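Local coordinates for protein cytochrome cL (Hyphomicrobium denitrificans, PDB 2D0W) that carries electrons through a covalently bound haem in the periplasm and probably serves as the electron acceptor of methanol dehydrogenase in methanol oxidation, at residues 41-55 against 110-124. Residues are numbered along the deposited sequence; the frame is centred on the assembly and turned at random.
Sequences YVEVAGCLPKGEEIY and LELDNMLKLIAWIRH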
ATOM      1  N   TYR A  41       7.992   4.337  -1.926  1.00 14.78           N
ATOM      2  CA  TYR A  41       7.575   5.016  -0.699  1.00 14.26           C
ATOM      3  C   TYR A  41       7.531   4.114   0.517  1.00 13.54           C
ATOM      4  O   TYR A  41       7.279   4.576   1.640  1.00 17.44           O
ATOM      5  CB  TYR A  41       6.196   5.654  -0.874  1.00 14.15           C
ATOM      6  CG  TYR A  41       6.116   6.826  -1.823  1.00 14.56           C
ATOM      7  CD1 TYR A  41       7.221   7.681  -2.032  1.00 14.36           C
ATOM      8  CD2 TYR A  41       4.948   7.098  -2.484  1.00 14.26           C
ATOM      9  CE1 TYR A  41       7.127   8.782  -2.879  1.00 15.25           C
ATOM     10  CE2 TYR A  41       4.840   8.206  -3.347  1.00 16.78           C
ATOM     11  CZ  TYR A  41       5.936   9.053  -3.528  1.00 14.51           C
ATOM     12  OH  TYR A  41       5.830  10.141  -4.381  1.00 14.89           O
ATOM     13  N   VAL A  42       7.701   2.821   0.313  1.00 16.41           N
ATOM     14  CA  VAL A  42       7.601   1.858   1.423  1.00 15.13           C
ATOM     15  C   VAL A  42       8.640   2.204   2.484  1.00 16.95           C
ATOM     16  O   VAL A  42       9.822   2.440   2.170  1.00 15.39           O
ATOM     17  CB  VAL A  42       7.674   0.385   0.891  1.00 15.02           C
ATOM     18  CG1 VAL A  42       7.919  -0.660   1.978  1.00 12.18           C
ATOM     19  CG2 VAL A  42       6.345  -0.004   0.194  1.00 11.94           C
ATOM     20  N   GLU A  43       8.173   2.301   3.723  1.00 17.63           N
ATOM     21  CA  GLU A  43       9.014   2.638   4.872  1.00 20.60           C
ATOM     22  C   GLU A  43       9.721   4.016   4.806  1.00 20.83           C
ATOM     23  O   GLU A  43      10.717   4.246   5.513  1.00 22.52           O
ATOM     24  CB  GLU A  43       9.977   1.470   5.215  1.00 23.68           C
ATOM     25  CG  GLU A  43       9.331   0.298   5.963  1.00 24.26           C
ATOM     26  CD  GLU A  43       8.481   0.744   7.158  1.00 27.48           C
ATOM     27  OE1 GLU A  43       9.046   1.082   8.224  1.00 27.90           O
ATOM     28  OE2 GLU A  43       7.228   0.757   7.039  1.00 29.12           O
ATOM     29  N   VAL A  44       9.233   4.906   3.939  1.00 20.26           N
ATOM     30  CA  VAL A  44       9.649   6.317   3.981  1.00 20.96           C
ATOM     31  C   VAL A  44       8.685   6.998   4.944  1.00 21.19           C
ATOM     32  O   VAL A  44       7.501   7.220   4.600  1.00 21.14           O
ATOM     33  CB  VAL A  44       9.595   7.018   2.579  1.00 22.05           C
ATOM     34  CG1 VAL A  44      10.049   8.484   2.672  1.00 22.20           C
ATOM     35  CG2 VAL A  44      10.385   6.266   1.523  1.00 22.95           C
ATOM     36  N   ALA A  45       9.162   7.322   6.150  1.00 20.03           N
ATOM     37  CA  ALA A  45       8.281   7.883   7.180  1.00 20.36           C
ATOM     38  C   ALA A  45       7.481   9.071   6.657  1.00 19.71           C
ATOM     39  O   ALA A  45       6.329   9.237   7.030  1.00 18.80           O
ATOM     40  CB  ALA A  45       9.047   8.263   8.445  1.00 21.02           C
ATOM     41  N   GLY A  46       8.070   9.846   5.739  1.00 17.93           N
ATOM     42  CA  GLY A  46       7.473  11.110   5.299  1.00 18.62           C
ATOM     43  C   GLY A  46       6.177  10.897   4.521  1.00 19.68           C
ATOM     44  O   GLY A  46       5.301  11.752   4.512  1.00 17.31           O
ATOM     45  N   CYS A  47       6.065   9.729   3.891  1.00 19.40           N
ATOM     46  CA  CYS A  47       4.906   9.367   3.065  1.00 20.52           C
ATOM     47  C   CYS A  47       3.728   8.778   3.853  1.00 19.82           C
ATOM     48  O   CYS A  47       2.627   8.633   3.322  1.00 17.09           O
ATOM     49  CB  CYS A  47       5.360   8.363   2.011  1.00 23.36           C
ATOM     50  SG  CYS A  47       6.736   9.022   1.079  1.00 27.81           S
ATOM     51  N   LEU A  48       3.976   8.436   5.119  1.00 18.47           N
ATOM     52  CA  LEU A  48       2.999   7.698   5.946  1.00 18.20           C
ATOM     53  C   LEU A  48       1.732   8.397   6.359  1.00 18.01           C
ATOM     54  O   LEU A  48       0.657   7.807   6.184  1.00 20.06           O
ATOM     55  CB  LEU A  48       3.661   6.976   7.135  1.00 16.71           C
ATOM     56  CG  LEU A  48       4.764   5.994   6.710  1.00 16.42           C
ATOM     57  CD1 LEU A  48       5.505   5.490   7.926  1.00 14.48           C
ATOM     58  CD2 LEU A  48       4.260   4.847   5.808  1.00 15.05           C
ATOM     59  N   PRO A  49       1.821   9.645   6.907  1.00 18.00           N
ATOM     60  CA  PRO A  49       0.569  10.365   7.220  1.00 16.77           C
ATOM     61  C   PRO A  49      -0.418  10.447   6.049  1.00 17.02           C
ATOM     62  O   PRO A  49      -1.620  10.272   6.236  1.00 17.67           O
ATOM     63  CB  PRO A  49       1.106  11.747   7.650  1.00 15.86           C
ATOM     64  CG  PRO A  49       2.515  11.537   8.144  1.00 19.08           C
ATOM     65  CD  PRO A  49       3.041  10.412   7.275  1.00 16.94           C
ATOM     66  N   LYS A  50       0.076  10.770   4.870  1.00 14.07           N
ATOM     67  CA  LYS A  50      -0.802  10.797   3.724  1.00 15.10           C
ATOM     68  C   LYS A  50      -1.408   9.403   3.397  1.00 14.06           C
ATOM     69  O   LYS A  50      -2.635   9.287   3.187  1.00 14.34           O
ATOM     70  CB  LYS A  50      -0.157  11.434   2.513  1.00 16.97           C
ATOM     71  CG  LYS A  50      -1.086  11.428   1.298  1.00 20.43           C
ATOM     72  CD  LYS A  50      -1.931  12.659   1.283  1.00 22.64           C
ATOM     73  CE  LYS A  50      -3.056  12.494   0.258  1.00 23.72           C
ATOM     74  NZ  LYS A  50      -4.016  13.623   0.326  1.00 24.98           N
ATOM     75  N   GLY A  51      -0.589   8.358   3.446  1.00 13.66           N
ATOM     76  CA  GLY A  51      -1.108   6.989   3.246  1.00 14.15           C
ATOM     77  C   GLY A  51      -2.180   6.681   4.252  1.00 14.07           C
ATOM     78  O   GLY A  51      -3.232   6.169   3.892  1.00 13.88           O
ATOM     79  N   GLU A  52      -1.945   7.051   5.523  1.00 13.72           N
ATOM     80  CA  GLU A  52      -2.942   6.825   6.587  1.00 15.02           C
ATOM     81  C   GLU A  52      -4.238   7.578   6.375  1.00 15.68           C
ATOM     82  O   GLU A  52      -5.334   7.006   6.562  1.00 13.69           O
ATOM     83  CB  GLU A  52      -2.379   7.231   7.952  1.00 17.06           C
ATOM     84  CG  GLU A  52      -3.376   7.134   9.059  1.00 18.34           C
ATOM     85  CD  GLU A  52      -2.825   7.715  10.365  1.00 22.00           C
ATOM     86  OE1 GLU A  52      -2.115   8.716  10.300  1.00 22.30           O
ATOM     87  OE2 GLU A  52      -3.118   7.167  11.437  1.00 24.96           O
ATOM     88  N   GLU A  53      -4.156   8.860   5.959  1.00 16.33           N
ATOM     89  CA  GLU A  53      -5.421   9.588   5.731  1.00 18.56           C
ATOM     90  C   GLU A  53      -6.299   8.952   4.628  1.00 17.33           C
ATOM     91  O   GLU A  53      -7.510   8.881   4.769  1.00 17.16           O
ATOM     92  CB  GLU A  53      -5.241  11.120   5.536  1.00 21.38           C
ATOM     93  CG  GLU A  53      -4.187  11.554   4.561  1.00 28.03           C
ATOM     94  CD  GLU A  53      -3.779  13.054   4.717  1.00 33.75           C
ATOM     95  OE1 GLU A  53      -4.617  13.934   4.421  1.00 33.48           O
ATOM     96  OE2 GLU A  53      -2.609  13.337   5.116  1.00 34.97           O
ATOM     97  N   ILE A  54      -5.665   8.535   3.535  1.00 14.79           N
ATOM     98  CA  ILE A  54      -6.343   7.864   2.407  1.00 13.25           C
ATOM     99  C   ILE A  54      -7.001   6.582   2.914  1.00 12.17           C
ATOM    100  O   ILE A  54      -8.212   6.371   2.729  1.00 10.34           O
ATOM    101  CB  ILE A  54      -5.326   7.558   1.283  1.00 12.25           C
ATOM    102  CG1 ILE A  54      -4.877   8.856   0.619  1.00 11.13           C
ATOM    103  CG2 ILE A  54      -5.900   6.580   0.221  1.00 11.83           C
ATOM    104  CD1 ILE A  54      -3.612   8.633  -0.239  1.00 13.23           C
ATOM    105  N   TYR A  55      -6.218   5.790   3.649  1.00 12.04           N
ATOM    106  CA  TYR A  55      -6.663   4.528   4.259  1.00 11.99           C
ATOM    107  C   TYR A  55      -7.877   4.679   5.170  1.00 12.36           C
ATOM    108  O   TYR A  55      -8.893   3.930   5.108  1.00 13.39           O
ATOM    109  CB  TYR A  55      -5.491   3.865   5.043  1.00 11.02           C
ATOM    110  CG  TYR A  55      -5.960   2.614   5.709  1.00  9.70           C
ATOM    111  CD1 TYR A  55      -5.939   1.383   5.027  1.00 11.02           C
ATOM    112  CD2 TYR A  55      -6.490   2.649   6.999  1.00 10.73           C
ATOM    113  CE1 TYR A  55      -6.436   0.223   5.595  1.00  7.15           C
ATOM    114  CE2 TYR A  55      -6.952   1.455   7.593  1.00 11.76           C
ATOM    115  CZ  TYR A  55      -6.943   0.270   6.846  1.00  9.69           C
ATOM    116  OH  TYR A  55      -7.395  -0.895   7.371  1.00  9.16           O
ATOM    117  N   LEU A 110      -8.127   6.690  -6.897  1.00 19.49           N
ATOM    118  CA  LEU A 110      -6.841   7.117  -6.308  1.00 19.77           C
ATOM    119  C   LEU A 110      -5.886   7.583  -7.397  1.00 18.90           C
ATOM    120  O   LEU A 110      -5.638   6.830  -8.327  1.00 19.94           O
ATOM    121  CB  LEU A 110      -6.176   5.882  -5.659  1.00 19.83           C
ATOM    122  CG  LEU A 110      -6.821   5.328  -4.384  1.00 19.28           C
ATOM    123  CD1 LEU A 110      -6.642   3.772  -4.197  1.00 18.75           C
ATOM    124  CD2 LEU A 110      -6.213   6.119  -3.276  1.00 20.87           C
ATOM    125  N   GLU A 111      -5.295   8.774  -7.281  1.00 19.36           N
ATOM    126  CA  GLU A 111      -4.127   9.078  -8.134  1.00 20.33           C
ATOM    127  C   GLU A 111      -3.003   8.100  -7.840  1.00 19.53           C
ATOM    128  O   GLU A 111      -2.797   7.678  -6.685  1.00 15.93           O
ATOM    129  CB  GLU A 111      -3.651  10.517  -7.951  1.00 22.01           C
ATOM    130  CG  GLU A 111      -4.698  11.539  -8.451  1.00 25.14           C
ATOM    131  CD  GLU A 111      -4.448  12.948  -7.934  1.00 27.81           C
ATOM    132  OE1 GLU A 111      -3.311  13.205  -7.458  1.00 28.89           O
ATOM    133  OE2 GLU A 111      -5.383  13.804  -7.995  1.00 28.41           O
ATOM    134  N   LEU A 112      -2.274   7.741  -8.900  1.00 19.00           N
ATOM    135  CA  LEU A 112      -1.254   6.715  -8.822  1.00 18.72           C
ATOM    136  C   LEU A 112      -0.253   6.981  -7.706  1.00 17.60           C
ATOM    137  O   LEU A 112       0.157   6.038  -7.017  1.00 16.86           O
ATOM    138  CB  LEU A 112      -0.554   6.549 -10.170  1.00 18.48           C
ATOM    139  CG  LEU A 112      -1.408   5.844 -11.244  1.00 20.07           C
ATOM    140  CD1 LEU A 112      -1.886   4.461 -10.808  1.00 18.00           C
ATOM    141  CD2 LEU A 112      -2.584   6.682 -11.519  1.00 23.73           C
ATOM    142  N   ASP A 113       0.112   8.258  -7.522  1.00 16.81           N
ATOM    143  CA  ASP A 113       1.112   8.635  -6.502  1.00 16.73           C
ATOM    144  C   ASP A 113       0.527   8.391  -5.108  1.00 14.72           C
ATOM    145  O   ASP A 113       1.232   7.922  -4.214  1.00 14.32           O
ATOM    146  CB  ASP A 113       1.546  10.100  -6.673  1.00 15.78           C
ATOM    147  CG  ASP A 113       2.794  10.451  -5.837  1.00 18.80           C
ATOM    148  OD1 ASP A 113       3.840   9.774  -5.956  1.00 15.45           O
ATOM    149  OD2 ASP A 113       2.700  11.400  -5.026  1.00 22.52           O
ATOM    150  N   ASN A 114      -0.766   8.677  -4.967  1.00 13.52           N
ATOM    151  CA  ASN A 114      -1.470   8.435  -3.714  1.00 15.42           C
ATOM    152  C   ASN A 114      -1.661   6.962  -3.453  1.00 14.99           C
ATOM    153  O   ASN A 114      -1.550   6.522  -2.322  1.00 13.69           O
ATOM    154  CB  ASN A 114      -2.798   9.195  -3.643  1.00 15.82           C
ATOM    155  CG  ASN A 114      -2.585  10.718  -3.395  1.00 17.12           C
ATOM    156  OD1 ASN A 114      -1.631  11.120  -2.791  1.00 16.97           O
ATOM    157  ND2 ASN A 114      -3.472  11.531  -3.901  1.00 18.32           N
ATOM    158  N   MET A 115      -1.944   6.199  -4.501  1.00 14.26           N
ATOM    159  CA  MET A 115      -2.015   4.739  -4.371  1.00 14.57           C
ATOM    160  C   MET A 115      -0.751   4.217  -3.744  1.00 13.51           C
ATOM    161  O   MET A 115      -0.763   3.265  -2.941  1.00 12.64           O
ATOM    162  CB  MET A 115      -2.188   4.102  -5.755  1.00 16.86           C
ATOM    163  CG  MET A 115      -2.003   2.597  -5.727  1.00 22.28           C
ATOM    164  SD  MET A 115      -3.452   1.788  -5.029  1.00 28.46           S
ATOM    165  CE  MET A 115      -4.449   1.696  -6.512  1.00 25.13           C
ATOM    166  N   LEU A 116       0.381   4.797  -4.135  1.00 12.72           N
ATOM    167  CA  LEU A 116       1.674   4.284  -3.639  1.00 11.52           C
ATOM    168  C   LEU A 116       1.928   4.596  -2.176  1.00 10.89           C
ATOM    169  O   LEU A 116       2.687   3.895  -1.501  1.00 12.39           O
ATOM    170  CB  LEU A 116       2.814   4.782  -4.538  1.00  9.75           C
ATOM    171  CG  LEU A 116       2.817   4.214  -5.934  1.00 12.08           C
ATOM    172  CD1 LEU A 116       3.978   4.812  -6.682  1.00 12.14           C
ATOM    173  CD2 LEU A 116       2.887   2.661  -5.914  1.00 11.41           C
ATOM    174  N   LYS A 117       1.358   5.699  -1.701  1.00 11.40           N
ATOM    175  CA  LYS A 117       1.466   6.110  -0.303  1.00 12.64           C
ATOM    176  C   LYS A 117       0.512   5.277   0.549  1.00 10.24           C
ATOM    177  O   LYS A 117       0.764   4.912   1.685  1.00  8.50           O
ATOM    178  CB  LYS A 117       1.102   7.592  -0.160  1.00 13.48           C
ATOM    179  CG  LYS A 117       2.121   8.582  -0.759  1.00 17.06           C
ATOM    180  CD  LYS A 117       1.526  10.006  -0.672  1.00 19.88           C
ATOM    181  CE  LYS A 117       2.519  11.076  -0.986  1.00 23.18           C
ATOM    182  NZ  LYS A 117       2.997  10.842  -2.344  1.00 28.22           N
ATOM    183  N   LEU A 118      -0.635   4.999  -0.021  1.00  9.80           N
ATOM    184  CA  LEU A 118      -1.576   4.063   0.627  1.00 11.56           C
ATOM    185  C   LEU A 118      -0.893   2.715   0.884  1.00 10.57           C
ATOM    186  O   LEU A 118      -1.007   2.139   1.966  1.00  9.69           O
ATOM    187  CB  LEU A 118      -2.792   3.849  -0.277  1.00 11.05           C
ATOM    188  CG  LEU A 118      -3.784   2.748   0.127  1.00 11.76           C
ATOM    189  CD1 LEU A 118      -4.263   2.906   1.575  1.00 10.90           C
ATOM    190  CD2 LEU A 118      -4.956   2.711  -0.909  1.00 10.44           C
ATOM    191  N   ILE A 119      -0.222   2.192  -0.128  1.00 10.56           N
ATOM    192  CA  ILE A 119       0.441   0.867   0.002  1.00 11.69           C
ATOM    193  C   ILE A 119       1.561   0.970   1.095  1.00 10.93           C
ATOM    194  O   ILE A 119       1.714   0.086   1.932  1.00 12.25           O
ATOM    195  CB  ILE A 119       0.974   0.437  -1.358  1.00 14.06           C
ATOM    196  CG1 ILE A 119      -0.177  -0.010  -2.266  1.00 13.25           C
ATOM    197  CG2 ILE A 119       2.057  -0.688  -1.249  1.00 14.32           C
ATOM    198  CD1 ILE A 119       0.187  -0.195  -3.785  1.00 14.34           C
ATOM    199  N   ALA A 120       2.309   2.066   1.123  1.00 10.62           N
ATOM    200  CA  ALA A 120       3.350   2.257   2.160  1.00 10.11           C
ATOM    201  C   ALA A 120       2.733   2.203   3.531  1.00  9.67           C
ATOM    202  O   ALA A 120       3.322   1.648   4.466  1.00  9.70           O
ATOM    203  CB  ALA A 120       4.090   3.594   1.989  1.00 11.11           C
ATOM    204  N   TRP A 121       1.538   2.776   3.672  1.00 10.30           N
ATOM    205  CA  TRP A 121       0.819   2.737   4.989  1.00 11.07           C
ATOM    206  C   TRP A 121       0.438   1.316   5.331  1.00 12.89           C
ATOM    207  O   TRP A 121       0.606   0.909   6.468  1.00 13.39           O
ATOM    208  CB  TRP A 121      -0.469   3.589   5.015  1.00 11.24           C
ATOM    209  CG  TRP A 121      -1.205   3.543   6.340  1.00 15.02           C
ATOM    210  CD1 TRP A 121      -2.482   3.071   6.580  1.00 16.75           C
ATOM    211  CD2 TRP A 121      -0.701   3.972   7.595  1.00 16.15           C
ATOM    212  NE1 TRP A 121      -2.797   3.204   7.915  1.00 16.59           N
ATOM    213  CE2 TRP A 121      -1.716   3.753   8.560  1.00 17.86           C
ATOM    214  CE3 TRP A 121       0.514   4.533   8.010  1.00 18.72           C
ATOM    215  CZ2 TRP A 121      -1.540   4.065   9.926  1.00 18.63           C
ATOM    216  CZ3 TRP A 121       0.688   4.833   9.385  1.00 19.49           C
ATOM    217  CH2 TRP A 121      -0.342   4.594  10.308  1.00 16.86           C
ATOM    218  N   ILE A 122      -0.171   0.595   4.363  1.00 12.78           N
ATOM    219  CA  ILE A 122      -0.520  -0.804   4.576  1.00 13.20           C
ATOM    220  C   ILE A 122       0.683  -1.646   5.021  1.00 12.64           C
ATOM    221  O   ILE A 122       0.568  -2.461   5.932  1.00 14.08           O
ATOM    222  CB  ILE A 122      -1.243  -1.439   3.325  1.00 11.81           C
ATOM    223  CG1 ILE A 122      -2.587  -0.726   3.076  1.00 11.58           C
ATOM    224  CG2 ILE A 122      -1.374  -2.979   3.498  1.00  9.79           C
ATOM    225  CD1 ILE A 122      -3.185  -1.048   1.670  1.00 13.56           C
ATOM    226  N   ARG A 123       1.840  -1.454   4.397  1.00 10.59           N
ATOM    227  CA  ARG A 123       3.056  -2.165   4.844  1.00 12.21           C
ATOM    228  C   ARG A 123       3.436  -1.756   6.259  1.00 10.45           C
ATOM    229  O   ARG A 123       3.882  -2.604   7.067  1.00 12.51           O
ATOM    230  CB  ARG A 123       4.244  -1.933   3.899  1.00  9.46           C
ATOM    231  CG  ARG A 123       3.972  -2.359   2.404  1.00 13.14           C
ATOM    232  CD  ARG A 123       3.406  -3.755   2.387  1.00 11.86           C
ATOM    233  NE  ARG A 123       3.420  -4.250   1.022  1.00 13.92           N
ATOM    234  CZ  ARG A 123       2.806  -5.341   0.591  1.00 14.16           C
ATOM    235  NH1 ARG A 123       2.090  -6.075   1.401  1.00 12.95           N
ATOM    236  NH2 ARG A 123       2.918  -5.673  -0.685  1.00 14.64           N
ATOM    237  N   HIS A 124       3.296  -0.465   6.555  1.00  9.14           N
ATOM    238  CA  HIS A 124       3.741   0.074   7.887  1.00 11.35           C
ATOM    239  C   HIS A 124       2.985  -0.464   9.131  1.00 10.54           C
ATOM    240  O   HIS A 124       3.554  -0.532  10.235  1.00  9.60           O
ATOM    241  CB  HIS A 124       3.685   1.611   7.910  1.00 11.25           C
ATOM    242  CG  HIS A 124       4.384   2.214   9.099  1.00 12.36           C
ATOM    243  ND1 HIS A 124       5.760   2.241   9.225  1.00 15.80           N
ATOM    244  CD2 HIS A 124       3.895   2.823  10.201  1.00 14.55           C
ATOM    245  CE1 HIS A 124       6.082   2.827  10.372  1.00 15.39           C
ATOM    246  NE2 HIS A 124       4.965   3.177  10.985  1.00 14.60           N
TER
HETATM  247  O   HOH W   1       5.776   1.310   4.649  1.00 14.07           O
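Gly51 and Trp121 meet where helix 48-55 crosses helix 112-124 at -93°, with the axes 7.3 Å apart, the near-perpendicular packing of the first and last core helices in class I cytochromes c. Contact this close depends on the missing side chain of Gly51: its CA lies 3.2 Å from Lys117 O in a CA-H...O contact, and a CB would collide there. The Trp121 indole fits as a knob among Leu48, Gly51, Glu52 and Tyr55. A chi1 of 180° carries the indole across to helix 48-55, where Glu52 CA makes a CH-pi contact over the five-membered ring, 3.6 Å from its centroid and almost on the normal. Replacing Trp121 by an alanine is likely to open a gap beneath Glu52 and leave Tyr55 CB and ring without their indole neighbour. Tyr55 also packs on Leu118, while its OH is hydrogen-bonded to Gly64 O, next to the axial ligand His63; Leu118 and Ile122 touch the haem. Farther along, Ile54 CG2 packs 3.5 Å from Leu110 CD2.

At the other end, Leu48 CD1 sits over the His124 ring, 3.5 Å from its centroid. At that ring's edge, His124 ND1 donates to the syn lone pair of Glu43 OE2 at 3.0 Å and 162°, carboxylate and ring being nearly coplanar. A water joins Glu43 N and OE2 to Ala120 O. Tyr41 OH donates to Asp113 OD1 at 2.6 Å, again on the syn side, while Lys117 NZ reaches Asp113 OD2 at 2.8 Å from above the carboxylate plane. Thr27 OG1 also hydrogen-bonds to Asp113 OD1. Trp121 NE1, by contrast, is buried with no partner in the model. With three partners, Asp113 is probably stabilised as an anion, and a carboxylate on each flank ties residues 41-43 to the apolar helix crossing.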